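Local coordinates for protein GH18329p (Drosophila melanogaster, PDB 5YGB) that takes part in piRNA metabolism and transposon silencing, binds the N-terminus of Piwi through its Tudor domain and probably recruits Piwi proteins to the nuage, at residues Gly58-Ala63 / Arg73-Asp78; Arg160-Arg165 / Val192-Pro197; Glu6-Ala11 / Trp19-Gly24. The protein carries 1 engineered substitution. One frame throughout, in Å; residues are numbered along the deposited sequence.

Interaction 1. Residues Gly58-Ala63 / Arg73-Asp78; sequences GQIVAA and RAEIVD
Val61 and Ala74 face each other across a beta hairpin of the canonical Tudor core, the SH3-like part of this extended Tudor domain. They form an antiparallel hydrogen-bonded pair: Val61 N reaches Ala74 O at 2.8 Å in a nearly straight bond (172°), and Ala74 N returns one to Val61 O at 2.9 Å. Further along, Ile76 is gripped through both its backbone polar atoms, its N-H going to Gln59 O while its carbonyl O takes Gly58 N at 2.8 Å. The local strand directions make an angle of 125°, well short of antiparallel, consistent with a strongly twisted and curled sheet.

Val61 and Ala74 turn their side chains to one face. There Val61 CG2 sits 3.5 Å from Ala74 O, and its other methyl, CG1, meets Ile76 CD1 at 4.1 Å with the two side chains crossing at about a right angle. Gln59 runs alongside Ile76, pointing the same way, and its OE1 is 3.8 Å from Ile76 CD1; that oxygen is held by Tyr56 N. Strand 89-95 lies beyond, with Leu93 against Ile76 and Ala63.

The face bearing Ile60, Glu75 and Arg73 is built differently. Ile60 bends at its second torsion (chi2 -57°), and this swings CD1 across to Glu75 CB, 3.7 Å away. The extended Glu75 chain carries its carboxylate past that methyl to Ser180 OG and Ala181 N, while Arg73 forms a salt bridge with Asp97. Gly58 closes the contact with a positive phi, where a beta carbon would press on the preceding carbonyl oxygen. Gly58 O accepts a hydrogen bond from a water 2.8 Å away, and the same water donates weakly to Glu75 OE2.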
ATOM      1  N   GLY A  58       7.032  12.469   8.296  1.00 11.28           N
ATOM      2  CA  GLY A  58       8.190  11.646   8.002  1.00 11.87           C
ATOM      3  C   GLY A  58       8.451  10.601   9.074  1.00 11.46           C
ATOM      4  O   GLY A  58       9.179   9.630   8.834  1.00 13.43           O
ATOM      5  N   GLN A  59       7.866  10.796  10.255  1.00 10.80           N
ATOM      6  CA  GLN A  59       8.049   9.879  11.373  1.00 10.67           C
ATOM      7  C   GLN A  59       7.451   8.512  11.055  1.00 11.43           C
ATOM      8  O   GLN A  59       6.372   8.425  10.471  1.00 11.96           O
ATOM      9  CB  GLN A  59       7.406  10.460  12.629  1.00 10.91           C
ATOM     10  CG  GLN A  59       7.768   9.757  13.938  1.00 10.87           C
ATOM     11  CD  GLN A  59       7.074  10.403  15.129  1.00 12.03           C
ATOM     12  OE1 GLN A  59       6.340  11.375  14.977  1.00 13.56           O
ATOM     13  NE2 GLN A  59       7.292   9.852  16.321  1.00 15.95           N
ATOM     14  N   ILE A  60       8.157   7.453  11.437  1.00 11.65           N
ATOM     15  CA  ILE A  60       7.641   6.097  11.302  1.00 10.70           C
ATOM     16  C   ILE A  60       7.104   5.668  12.651  1.00 11.39           C
ATOM     17  O   ILE A  60       7.820   5.691  13.660  1.00 12.70           O
ATOM     18  CB  ILE A  60       8.715   5.125  10.814  1.00 10.62           C
ATOM     19  CG1 ILE A  60       9.375   5.634   9.527  1.00 12.80           C
ATOM     20  CG2 ILE A  60       8.118   3.764  10.560  1.00 12.65           C
ATOM     21  CD1 ILE A  60       8.416   5.890   8.373  1.00 11.69           C
ATOM     22  N   VAL A  61       5.839   5.276  12.667  1.00 10.01           N
ATOM     23  CA  VAL A  61       5.111   4.989  13.899  1.00 10.97           C
ATOM     24  C   VAL A  61       4.421   3.629  13.826  1.00 10.27           C
ATOM     25  O   VAL A  61       4.460   2.950  12.787  1.00  9.72           O
ATOM     26  CB  VAL A  61       4.060   6.094  14.194  1.00  9.94           C
ATOM     27  CG1 VAL A  61       4.731   7.450  14.362  1.00 12.62           C
ATOM     28  CG2 VAL A  61       3.029   6.170  13.068  1.00 12.05           C
ATOM     29  N   ALA A  62       3.815   3.222  14.939  1.00 10.70           N
ATOM     30  CA  ALA A  62       2.922   2.070  14.992  1.00 10.19           C
ATOM     31  C   ALA A  62       1.497   2.586  15.076  1.00 10.84           C
ATOM     32  O   ALA A  62       1.239   3.520  15.831  1.00 12.04           O
ATOM     33  CB  ALA A  62       3.244   1.186  16.192  1.00 11.63           C
ATOM     34  N   ALA A  63       0.576   2.001  14.319  1.00 10.49           N
ATOM     35  CA  ALA A  63      -0.809   2.460  14.368  1.00 10.51           C
ATOM     36  C   ALA A  63      -1.773   1.314  14.255  1.00 12.32           C
ATOM     37  O   ALA A  63      -1.553   0.365  13.479  1.00 13.58           O
ATOM     38  CB  ALA A  63      -1.073   3.466  13.250  1.00 13.17           C
ATOM     39  N   ARG A  73       3.018  -0.811  10.802  1.00 10.40           N
ATOM     40  CA  ARG A  73       3.995   0.257  10.602  1.00  9.16           C
ATOM     41  C   ARG A  73       3.427   1.309   9.660  1.00  9.51           C
ATOM     42  O   ARG A  73       2.854   0.991   8.613  1.00 11.18           O
ATOM     43  CB  ARG A  73       5.305  -0.300  10.028  1.00  8.74           C
ATOM     44  CG  ARG A  73       5.960  -1.376  10.906  1.00  9.68           C
ATOM     45  CD  ARG A  73       7.386  -1.690  10.496  1.00 10.18           C
ATOM     46  NE  ARG A  73       7.464  -2.252   9.150  1.00  9.24           N
ATOM     47  CZ  ARG A  73       8.613  -2.582   8.570  1.00 10.64           C
ATOM     48  NH1 ARG A  73       9.763  -2.398   9.217  1.00 11.22           N
ATOM     49  NH2 ARG A  73       8.622  -3.082   7.336  1.00 11.09           N
ATOM     50  N   ALA A  74       3.614   2.573  10.013  1.00  9.22           N
ATOM     51  CA  ALA A  74       3.054   3.647   9.217  1.00 10.22           C
ATOM     52  C   ALA A  74       3.966   4.857   9.195  1.00  9.58           C
ATOM     53  O   ALA A  74       4.692   5.125  10.154  1.00 11.85           O
ATOM     54  CB  ALA A  74       1.662   4.028   9.738  1.00 11.00           C
ATOM     55  N   GLU A  75       3.917   5.595   8.092  1.00  9.20           N
ATOM     56  CA  GLU A  75       4.652   6.836   7.905  1.00  9.63           C
ATOM     57  C   GLU A  75       3.685   8.012   8.004  1.00  9.37           C
ATOM     58  O   GLU A  75       2.641   8.026   7.345  1.00 11.09           O
ATOM     59  CB  GLU A  75       5.358   6.811   6.541  1.00 10.97           C
ATOM     60  CG  GLU A  75       6.027   8.113   6.139  1.00 10.73           C
ATOM     61  CD  GLU A  75       6.539   8.093   4.712  1.00 14.34           C
ATOM     62  OE1 GLU A  75       6.423   7.053   4.027  1.00 17.48           O
ATOM     63  OE2 GLU A  75       7.068   9.130   4.277  1.00 16.98           O
ATOM     64  N   ILE A  76       4.008   8.995   8.834  1.00  9.28           N
ATOM     65  CA  ILE A  76       3.191  10.202   8.882  1.00 10.21           C
ATOM     66  C   ILE A  76       3.440  11.033   7.625  1.00 10.04           C
ATOM     67  O   ILE A  76       4.575  11.458   7.349  1.00 11.18           O
ATOM     68  CB  ILE A  76       3.487  11.029  10.142  1.00  9.79           C
ATOM     69  CG1 ILE A  76       3.177  10.208  11.401  1.00  9.81           C
ATOM     70  CG2 ILE A  76       2.686  12.353  10.125  1.00 11.93           C
ATOM     71  CD1 ILE A  76       3.353  10.974  12.707  1.00 12.06           C
ATOM     72  N   VAL A  77       2.395  11.244   6.830  1.00 10.32           N
ATOM     73  CA  VAL A  77       2.583  12.043   5.625  1.00 11.96           C
ATOM     74  C   VAL A  77       1.939  13.422   5.731  1.00 14.22           C
ATOM     75  O   VAL A  77       2.253  14.303   4.927  1.00 14.81           O
ATOM     76  CB  VAL A  77       2.075  11.310   4.372  1.00 14.02           C
ATOM     77  CG1 VAL A  77       2.875  10.016   4.178  1.00 13.33           C
ATOM     78  CG2 VAL A  77       0.608  11.021   4.475  1.00 17.06           C
ATOM     79  N   ASP A  78       1.075  13.634   6.723  1.00 11.75           N
ATOM     80  CA  ASP A  78       0.495  14.959   6.945  1.00 12.93           C
ATOM     81  C   ASP A  78      -0.093  15.007   8.344  1.00 12.90           C
ATOM     82  O   ASP A  78      -0.446  13.973   8.922  1.00 12.64           O
ATOM     83  CB  ASP A  78      -0.576  15.285   5.881  1.00 15.16           C
ATOM     84  CG  ASP A  78      -0.711  16.782   5.601  1.00 22.49           C
ATOM     85  OD1 ASP A  78      -0.088  17.606   6.304  1.00 19.43           O
ATOM     86  OD2 ASP A  78      -1.453  17.124   4.652  1.00 26.17           O
TER
HETATM   87  O   HOH W   1       9.737   9.024   6.138  1.00 24.63           O

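Interaction 2. Residues Arg160-Arg165 / Val192-Pro197; sequences RKLIAR and VELFDP
The Phe195 ring carries Ile163 on one face, the two side chains running side by side off an antiparallel strand pair of the nuclease-like (SN-like) half of the extended Tudor domain. In the conformer described, Ile163 CB lies 3.7 Å from the Phe195 ring centroid in a CH-pi contact, displaced toward the rim. Phe195 holds CG between its own backbone N and carbonyl carbon (chi1 70°), which brings the ring over its neighbour. The other flat pair is looser: Arg160 NH1 approaches Asp196 OD2 obliquely at 3.3 Å, a salt bridge whose hydrogen bond is weak, the two planes 53° apart. Arg160 has a second acid in Glu155, and Asp196 OD1 also accepts Ala198 N. With Asp196 replaced by an alanine, Arg160 NH1 would probably lose this carboxylate and the Ala198 N-H its acceptor.

Paired backbone bonds knit Ile163 to Phe195 and Arg165 to Glu193. On the face bearing Ala164 and Leu194, Ala164 CB meets Leu194 CD2 at 3.6 Å. At the end of the pair Leu162 CD2 rests 3.7 Å from Asp196 CB; strand 5-12 adjoins strand 162-171 in the sheet, and its Val7 touches Leu162 and Ala164. A water bridges Lys161 O, at 2.6 Å, and Asp196 OD1, at 2.7 Å.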
ATOM      1  N   ARG A 160      -3.646 -13.599  -2.885  1.00 14.73           N
ATOM      2  CA  ARG A 160      -3.627 -14.303  -4.161  1.00 15.85           C
ATOM      3  C   ARG A 160      -2.286 -14.134  -4.861  1.00 15.29           C
ATOM      4  O   ARG A 160      -1.909 -13.018  -5.246  1.00 16.38           O
ATOM      5  CB  ARG A 160      -4.746 -13.806  -5.077  1.00 16.30           C
ATOM      6  CG  ARG A 160      -4.675 -14.429  -6.477  1.00 18.02           C
ATOM      7  CD  ARG A 160      -5.934 -14.183  -7.281  1.00 27.29           C
ATOM      8  NE  ARG A 160      -7.057 -14.920  -6.712  1.00 31.12           N
ATOM      9  CZ  ARG A 160      -7.284 -16.213  -6.919  1.00 43.82           C
ATOM     10  NH1 ARG A 160      -6.473 -16.919  -7.697  1.00 40.86           N
ATOM     11  NH2 ARG A 160      -8.327 -16.802  -6.349  1.00 36.85           N
ATOM     12  N   LYS A 161      -1.558 -15.230  -5.045  1.00 13.41           N
ATOM     13  CA  LYS A 161      -0.284 -15.143  -5.737  1.00 14.42           C
ATOM     14  C   LYS A 161      -0.440 -14.737  -7.196  1.00 14.05           C
ATOM     15  O   LYS A 161      -1.250 -15.303  -7.937  1.00 15.02           O
ATOM     16  CB  LYS A 161       0.474 -16.467  -5.665  1.00 16.60           C
ATOM     17  CG  LYS A 161       1.660 -16.497  -6.615  1.00 19.27           C
ATOM     18  CD  LYS A 161       2.621 -17.623  -6.308  1.00 28.09           C
ATOM     19  CE  LYS A 161       1.974 -18.955  -6.526  1.00 24.90           C
ATOM     20  NZ  LYS A 161       2.932 -20.043  -6.177  1.00 27.53           N
ATOM     21  N   LEU A 162       0.346 -13.743  -7.596  1.00 12.64           N
ATOM     22  CA  LEU A 162       0.480 -13.332  -8.985  1.00 13.32           C
ATOM     23  C   LEU A 162       1.953 -13.370  -9.356  1.00 13.81           C
ATOM     24  O   LEU A 162       2.818 -13.311  -8.479  1.00 13.33           O
ATOM     25  CB  LEU A 162      -0.070 -11.916  -9.209  1.00 13.59           C
ATOM     26  CG  LEU A 162      -1.538 -11.694  -8.876  1.00 11.98           C
ATOM     27  CD1 LEU A 162      -1.887 -10.226  -9.088  1.00 15.36           C
ATOM     28  CD2 LEU A 162      -2.436 -12.574  -9.728  1.00 13.05           C
ATOM     29  N   ILE A 163       2.239 -13.458 -10.650  1.00 13.62           N
ATOM     30  CA  ILE A 163       3.601 -13.328 -11.158  0.60 12.53           C
ATOM     31  C   ILE A 163       3.739 -11.957 -11.796  1.00 13.70           C
ATOM     32  O   ILE A 163       3.005 -11.630 -12.734  1.00 14.58           O
ATOM     33  CB  ILE A 163       3.952 -14.408 -12.200  0.60 12.76           C
ATOM     34  CG1 ILE A 163       3.725 -15.807 -11.631  0.60 12.17           C
ATOM     35  CG2 ILE A 163       5.390 -14.234 -12.678  0.60 15.33           C
ATOM     36  CD1 ILE A 163       4.484 -16.079 -10.340  0.60 16.91           C
ATOM     37  N   ALA A 164       4.662 -11.153 -11.275  1.00 13.47           N
ATOM     38  CA  ALA A 164       4.889  -9.801 -11.765  1.00 13.28           C
ATOM     39  C   ALA A 164       6.229  -9.698 -12.467  1.00 14.61           C
ATOM     40  O   ALA A 164       7.180 -10.396 -12.112  1.00 15.24           O
ATOM     41  CB  ALA A 164       4.828  -8.800 -10.622  1.00 13.91           C
ATOM     42  N   ARG A 165       6.307  -8.829 -13.464  1.00 13.70           N
ATOM     43  CA  ARG A 165       7.588  -8.520 -14.080  1.00 14.14           C
ATOM     44  C   ARG A 165       7.653  -7.026 -14.374  1.00 13.76           C
ATOM     45  O   ARG A 165       6.737  -6.453 -14.961  1.00 14.55           O
ATOM     46  CB  ARG A 165       7.798  -9.328 -15.356  1.00 18.62           C
ATOM     47  CG  ARG A 165       9.149  -9.066 -16.003  1.00 25.16           C
ATOM     48  CD  ARG A 165       9.284  -9.760 -17.355  1.00 33.44           C
ATOM     49  NE  ARG A 165       9.418 -11.208 -17.230  1.00 53.56           N
ATOM     50  CZ  ARG A 165       9.654 -12.024 -18.253  1.00 61.54           C
ATOM     51  NH1 ARG A 165       9.782 -11.530 -19.478  1.00 67.22           N
ATOM     52  NH2 ARG A 165       9.766 -13.331 -18.052  1.00 54.68           N
ATOM     53  N   VAL A 192       4.486  -2.741 -14.397  1.00 12.75           N
ATOM     54  CA  VAL A 192       4.587  -4.191 -14.359  1.00 14.26           C
ATOM     55  C   VAL A 192       3.581  -4.887 -15.256  1.00 14.19           C
ATOM     56  O   VAL A 192       2.508  -4.353 -15.556  1.00 14.88           O
ATOM     57  CB  VAL A 192       4.404  -4.747 -12.915  1.00 13.49           C
ATOM     58  CG1 VAL A 192       5.534  -4.268 -12.017  1.00 16.03           C
ATOM     59  CG2 VAL A 192       3.029  -4.375 -12.329  1.00 13.36           C
ATOM     60  N   GLU A 193       3.968  -6.085 -15.677  1.00 12.98           N
ATOM     61  CA  GLU A 193       3.044  -7.086 -16.190  1.00 14.04           C
ATOM     62  C   GLU A 193       2.610  -7.959 -15.020  1.00 15.11           C
ATOM     63  O   GLU A 193       3.407  -8.244 -14.131  1.00 16.54           O
ATOM     64  CB  GLU A 193       3.708  -7.956 -17.251  1.00 17.70           C
ATOM     65  CG  GLU A 193       4.101  -7.218 -18.498  1.00 23.14           C
ATOM     66  CD  GLU A 193       4.498  -8.151 -19.625  1.00 29.56           C
ATOM     67  OE1 GLU A 193       4.711  -9.358 -19.364  1.00 27.11           O
ATOM     68  OE2 GLU A 193       4.590  -7.671 -20.776  1.00 35.90           O
ATOM     69  N   LEU A 194       1.363  -8.394 -15.014  1.00 14.70           N
ATOM     70  CA  LEU A 194       0.867  -9.266 -13.965  1.00 14.77           C
ATOM     71  C   LEU A 194       0.151 -10.423 -14.587  1.00 14.27           C
ATOM     72  O   LEU A 194      -0.640 -10.239 -15.509  1.00 16.05           O
ATOM     73  CB  LEU A 194      -0.116  -8.557 -13.038  1.00 16.97           C
ATOM     74  CG  LEU A 194       0.316  -7.433 -12.115  1.00 16.32           C
ATOM     75  CD1 LEU A 194      -0.897  -6.900 -11.384  1.00 16.56           C
ATOM     76  CD2 LEU A 194       1.365  -7.950 -11.141  1.00 15.90           C
ATOM     77  N   PHE A 195       0.385 -11.621 -14.080  1.00 14.23           N
ATOM     78  CA  PHE A 195      -0.545 -12.670 -14.435  1.00 17.36           C
ATOM     79  C   PHE A 195      -0.757 -13.637 -13.302  1.00 16.73           C
ATOM     80  O   PHE A 195       0.056 -13.766 -12.388  1.00 14.26           O
ATOM     81  CB  PHE A 195      -0.108 -13.390 -15.703  1.00 24.68           C
ATOM     82  CG  PHE A 195       1.103 -14.233 -15.551  1.00 21.63           C
ATOM     83  CD1 PHE A 195       0.993 -15.567 -15.180  1.00 27.51           C
ATOM     84  CD2 PHE A 195       2.360 -13.721 -15.844  1.00 27.63           C
ATOM     85  CE1 PHE A 195       2.120 -16.356 -15.065  1.00 36.52           C
ATOM     86  CE2 PHE A 195       3.488 -14.509 -15.736  1.00 26.38           C
ATOM     87  CZ  PHE A 195       3.370 -15.827 -15.350  1.00 34.37           C
ATOM     88  N   ASP A 196      -1.902 -14.294 -13.365  1.00 15.86           N
ATOM     89  CA  ASP A 196      -2.340 -15.218 -12.346  1.00 14.18           C
ATOM     90  C   ASP A 196      -1.988 -16.632 -12.804  1.00 15.78           C
ATOM     91  O   ASP A 196      -2.551 -17.128 -13.770  1.00 17.52           O
ATOM     92  CB  ASP A 196      -3.846 -15.057 -12.123  1.00 15.47           C
ATOM     93  CG  ASP A 196      -4.369 -15.910 -11.004  1.00 14.60           C
ATOM     94  OD1 ASP A 196      -3.658 -16.838 -10.549  1.00 15.66           O
ATOM     95  OD2 ASP A 196      -5.519 -15.664 -10.581  1.00 20.15           O
ATOM     96  N   PRO A 197      -1.052 -17.292 -12.111  1.00 16.68           N
ATOM     97  CA  PRO A 197      -0.614 -18.631 -12.539  1.00 18.91           C
ATOM     98  C   PRO A 197      -1.636 -19.737 -12.308  1.00 29.19           C
ATOM     99  O   PRO A 197      -1.460 -20.842 -12.825  1.00 23.04           O
ATOM    100  CB  PRO A 197       0.631 -18.871 -11.691  1.00 17.62           C
ATOM    101  CG  PRO A 197       0.407 -18.055 -10.461  1.00 17.05           C
ATOM    102  CD  PRO A 197      -0.303 -16.811 -10.937  1.00 16.45           C
TER
HETATM  103  O   HOH W   2      -2.842 -17.387  -8.029  1.00 19.57           O
HETATM  104  O   HOH W   3       7.645  -9.502 -20.438  1.00 49.51           O

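Interaction 3. Residues Glu6-Ala11 / Trp19-Gly24; sequences EVYVSA and WVQLIG
Tyr8 and Gln21 exchange both backbone bonds, N to O in each direction at 2.9 Å, at the middle of an antiparallel pair whose strand directions differ by 141°. Toward one end the register slips by one residue: Ser10 N binds Trp19 O, while Trp19 N binds Ala11 O, leaving two residues to face one in a beta bulge. Toward the other, Ile23 N reaches Glu6 O at 3.0 Å from well above the carbonyl plane, although the N-H points almost straight at the oxygen.

The bulge turns Ser10 CB toward the opposite strand, where it packs on the amide of Gln21, 3.4 Å from Gln21 CD. This is the first hairpin of the chain. It belongs to the nuclease-like half of the extended Tudor domain, and here it also meets the canonical Tudor half, since Ser10 OG bonds Tyr98 O and Gln21 NE2 bonds Asp97 O.

Ile23 lies over the Tyr8 ring. Ile23 CG1, set beside its own backbone N (chi1 -62°), stands 3.6 Å from the centroid of Tyr8 and just 11° off the ring normal, and Ile23 CD1 continues outward to Tyr8 CE1 at 3.5 Å. Gln21 OE1 comes instead at the edge of that ring, and Trp159 meets Tyr8 edge-to-face. On the reverse face Val7, Val9, Val20 and Leu22 form an apolar layer, Val7 CG1 touching Leu22 CD2 at 4.0 Å. Beyond Ile23, Gly24 is the N-cap of helix 25-41. Trp19 places its CE3 edge 3.8 Å from Ala11 CB, with Ala11 O in the plane of the indole.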
ATOM      1  N   GLU A   6       7.168 -13.525  -7.639  1.00 13.34           N
ATOM      2  CA  GLU A   6       5.877 -13.847  -7.030  1.00 13.00           C
ATOM      3  C   GLU A   6       5.471 -12.711  -6.114  1.00 12.37           C
ATOM      4  O   GLU A   6       6.256 -12.281  -5.275  1.00 11.68           O
ATOM      5  CB  GLU A   6       5.939 -15.166  -6.246  1.00 15.94           C
ATOM      6  CG  GLU A   6       6.340 -16.388  -7.073  1.00 17.64           C
ATOM      7  CD  GLU A   6       6.200 -17.679  -6.298  1.00 26.53           C
ATOM      8  OE1 GLU A   6       6.394 -17.662  -5.065  1.00 24.70           O
ATOM      9  OE2 GLU A   6       5.887 -18.715  -6.923  1.00 34.06           O
ATOM     10  N   VAL A   7       4.251 -12.208  -6.287  1.00 11.51           N
ATOM     11  CA  VAL A   7       3.775 -11.079  -5.485  1.00 11.35           C
ATOM     12  C   VAL A   7       2.328 -11.234  -5.044  1.00 12.30           C
ATOM     13  O   VAL A   7       1.559 -12.024  -5.610  1.00 12.88           O
ATOM     14  CB  VAL A   7       3.875  -9.733  -6.254  1.00 12.21           C
ATOM     15  CG1 VAL A   7       5.304  -9.461  -6.735  1.00 12.77           C
ATOM     16  CG2 VAL A   7       2.864  -9.694  -7.408  1.00 14.00           C
ATOM     17  N   TYR A   8       1.966 -10.465  -4.025  1.00 10.74           N
ATOM     18  CA  TYR A   8       0.568 -10.191  -3.713  1.00 11.75           C
ATOM     19  C   TYR A   8       0.280  -8.749  -4.060  1.00 10.54           C
ATOM     20  O   TYR A   8       1.114  -7.887  -3.791  1.00 10.95           O
ATOM     21  CB  TYR A   8       0.264 -10.366  -2.229  1.00 12.64           C
ATOM     22  CG  TYR A   8       0.517 -11.723  -1.631  1.00 14.38           C
ATOM     23  CD1 TYR A   8      -0.078 -12.864  -2.159  1.00 19.81           C
ATOM     24  CD2 TYR A   8       1.320 -11.859  -0.512  1.00 16.29           C
ATOM     25  CE1 TYR A   8       0.137 -14.093  -1.602  1.00 23.32           C
ATOM     26  CE2 TYR A   8       1.541 -13.098   0.064  1.00 23.18           C
ATOM     27  CZ  TYR A   8       0.944 -14.207  -0.491  1.00 22.12           C
ATOM     28  OH  TYR A   8       1.162 -15.445   0.069  1.00 42.31           O
ATOM     29  N   VAL A   9      -0.905  -8.462  -4.584  1.00 11.56           N
ATOM     30  CA  VAL A   9      -1.381  -7.081  -4.650  1.00 11.39           C
ATOM     31  C   VAL A   9      -2.061  -6.773  -3.314  1.00 11.24           C
ATOM     32  O   VAL A   9      -3.049  -7.413  -2.947  1.00 12.58           O
ATOM     33  CB  VAL A   9      -2.328  -6.868  -5.829  1.00 10.38           C
ATOM     34  CG1 VAL A   9      -2.969  -5.497  -5.735  1.00 11.95           C
ATOM     35  CG2 VAL A   9      -1.558  -7.023  -7.129  1.00 12.26           C
ATOM     36  N   SER A  10      -1.503  -5.828  -2.561  1.00  9.89           N
ATOM     37  CA  SER A  10      -1.939  -5.586  -1.183  1.00 11.44           C
ATOM     38  C   SER A  10      -2.902  -4.408  -1.059  1.00 11.27           C
ATOM     39  O   SER A  10      -3.650  -4.332  -0.089  1.00 13.79           O
ATOM     40  CB  SER A  10      -0.729  -5.356  -0.262  1.00 11.32           C
ATOM     41  OG  SER A  10       0.173  -4.400  -0.805  1.00 11.92           O
ATOM     42  N   ALA A  11      -2.876  -3.489  -2.017  1.00 10.40           N
ATOM     43  CA  ALA A  11      -3.795  -2.359  -2.016  1.00 11.22           C
ATOM     44  C   ALA A  11      -3.945  -1.857  -3.436  1.00 11.32           C
ATOM     45  O   ALA A  11      -3.005  -1.940  -4.227  1.00 11.56           O
ATOM     46  CB  ALA A  11      -3.295  -1.237  -1.086  1.00 13.15           C
ATOM     47  N   TRP A  19      -0.302  -1.382  -5.103  1.00  9.65           N
ATOM     48  CA  TRP A  19       0.875  -1.758  -4.327  1.00  9.80           C
ATOM     49  C   TRP A  19       1.041  -3.261  -4.307  1.00  9.34           C
ATOM     50  O   TRP A  19       0.062  -4.006  -4.190  1.00 11.09           O
ATOM     51  CB  TRP A  19       0.774  -1.212  -2.894  1.00 10.35           C
ATOM     52  CG  TRP A  19       0.912   0.287  -2.793  1.00 11.98           C
ATOM     53  CD1 TRP A  19       2.039   0.975  -2.457  1.00 12.67           C
ATOM     54  CD2 TRP A  19      -0.112   1.261  -3.031  1.00 11.96           C
ATOM     55  NE1 TRP A  19       1.781   2.335  -2.476  1.00 12.17           N
ATOM     56  CE2 TRP A  19       0.468   2.535  -2.817  1.00 10.86           C
ATOM     57  CE3 TRP A  19      -1.464   1.193  -3.394  1.00 12.86           C
ATOM     58  CZ2 TRP A  19      -0.255   3.723  -2.973  1.00 12.87           C
ATOM     59  CZ3 TRP A  19      -2.186   2.384  -3.543  1.00 14.78           C
ATOM     60  CH2 TRP A  19      -1.571   3.626  -3.328  1.00 14.11           C
ATOM     61  N   VAL A  20       2.286  -3.702  -4.424  1.00  9.08           N
ATOM     62  CA  VAL A  20       2.593  -5.130  -4.342  1.00 10.11           C
ATOM     63  C   VAL A  20       3.589  -5.438  -3.226  1.00 11.20           C
ATOM     64  O   VAL A  20       4.412  -4.586  -2.832  1.00 11.52           O
ATOM     65  CB  VAL A  20       3.144  -5.696  -5.678  1.00 14.77           C
ATOM     66  CG1 VAL A  20       2.180  -5.420  -6.812  1.00 17.25           C
ATOM     67  CG2 VAL A  20       4.502  -5.114  -5.992  1.00 17.20           C
ATOM     68  N   GLN A  21       3.488  -6.662  -2.726  1.00  9.88           N
ATOM     69  CA  GLN A  21       4.391  -7.236  -1.742  1.00  9.66           C
ATOM     70  C   GLN A  21       5.053  -8.450  -2.361  1.00 10.39           C
ATOM     71  O   GLN A  21       4.394  -9.205  -3.075  1.00 12.10           O
ATOM     72  CB  GLN A  21       3.630  -7.680  -0.497  1.00  9.98           C
ATOM     73  CG  GLN A  21       2.843  -6.573   0.215  1.00 10.85           C
ATOM     74  CD  GLN A  21       1.839  -7.139   1.190  1.00 10.12           C
ATOM     75  OE1 GLN A  21       1.315  -8.236   0.987  1.00 12.22           O
ATOM     76  NE2 GLN A  21       1.554  -6.397   2.252  1.00 10.99           N
ATOM     77  N   LEU A  22       6.324  -8.675  -2.061  1.00  9.61           N
ATOM     78  CA  LEU A  22       7.003  -9.882  -2.510  1.00  9.68           C
ATOM     79  C   LEU A  22       6.663 -11.074  -1.634  1.00 10.94           C
ATOM     80  O   LEU A  22       6.707 -10.981  -0.406  1.00 12.70           O
ATOM     81  CB  LEU A  22       8.518  -9.692  -2.499  1.00 11.22           C
ATOM     82  CG  LEU A  22       9.078  -8.634  -3.431  1.00 15.96           C
ATOM     83  CD1 LEU A  22      10.583  -8.574  -3.250  1.00 19.28           C
ATOM     84  CD2 LEU A  22       8.738  -8.983  -4.836  1.00 20.03           C
ATOM     85  N   ILE A  23       6.363 -12.196  -2.272  1.00 10.21           N
ATOM     86  CA  ILE A  23       6.139 -13.462  -1.581  1.00 12.81           C
ATOM     87  C   ILE A  23       7.455 -14.148  -1.287  1.00 13.48           C
ATOM     88  O   ILE A  23       8.337 -14.228  -2.145  1.00 13.97           O
ATOM     89  CB  ILE A  23       5.262 -14.391  -2.425  1.00 12.69           C
ATOM     90  CG1 ILE A  23       3.895 -13.751  -2.652  1.00 14.59           C
ATOM     91  CG2 ILE A  23       5.122 -15.769  -1.764  1.00 15.44           C
ATOM     92  CD1 ILE A  23       2.998 -14.555  -3.561  1.00 18.34           C
ATOM     93  N   GLY A  24       7.594 -14.677  -0.081  1.00 15.41           N
ATOM     94  CA  GLY A  24       8.771 -15.454   0.258  1.00 20.75           C
ATOM     95  C   GLY A  24       9.150 -15.209   1.699  1.00 17.28           C
ATOM     96  O   GLY A  24       8.269 -14.941   2.531  1.00 15.42           O
TER
HETATM   97  O   HOH W   4       8.857 -12.876  -4.542  1.00 16.41           O
HETATM   98  O   HOH W   5       8.694 -16.441  -3.999  1.00 25.47           O

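Interactions 2 and 3 share one sheet: strands 5-12 and 162-171 are neighbours, joined where Leu162 O lies 2.8 Å from Val7 N, a probable hydrogen bond, and the centres of the two contacts are 9 Å apart. Interaction 1 sits in the other half of the extended Tudor domain, with its centre 21 Å from that of interaction 3 and 29 Å from that of interaction 2. Asp97 links the halves, its carboxylate pairing with Arg73 and its carbonyl O with Gln21. Helix 25-41 spans the same gap, starting after Gly24 and packing on Arg73 and Ala62. In related extended Tudor domains the Piwi-family peptide lies between the two halves, and Piwi probably binds here likewise.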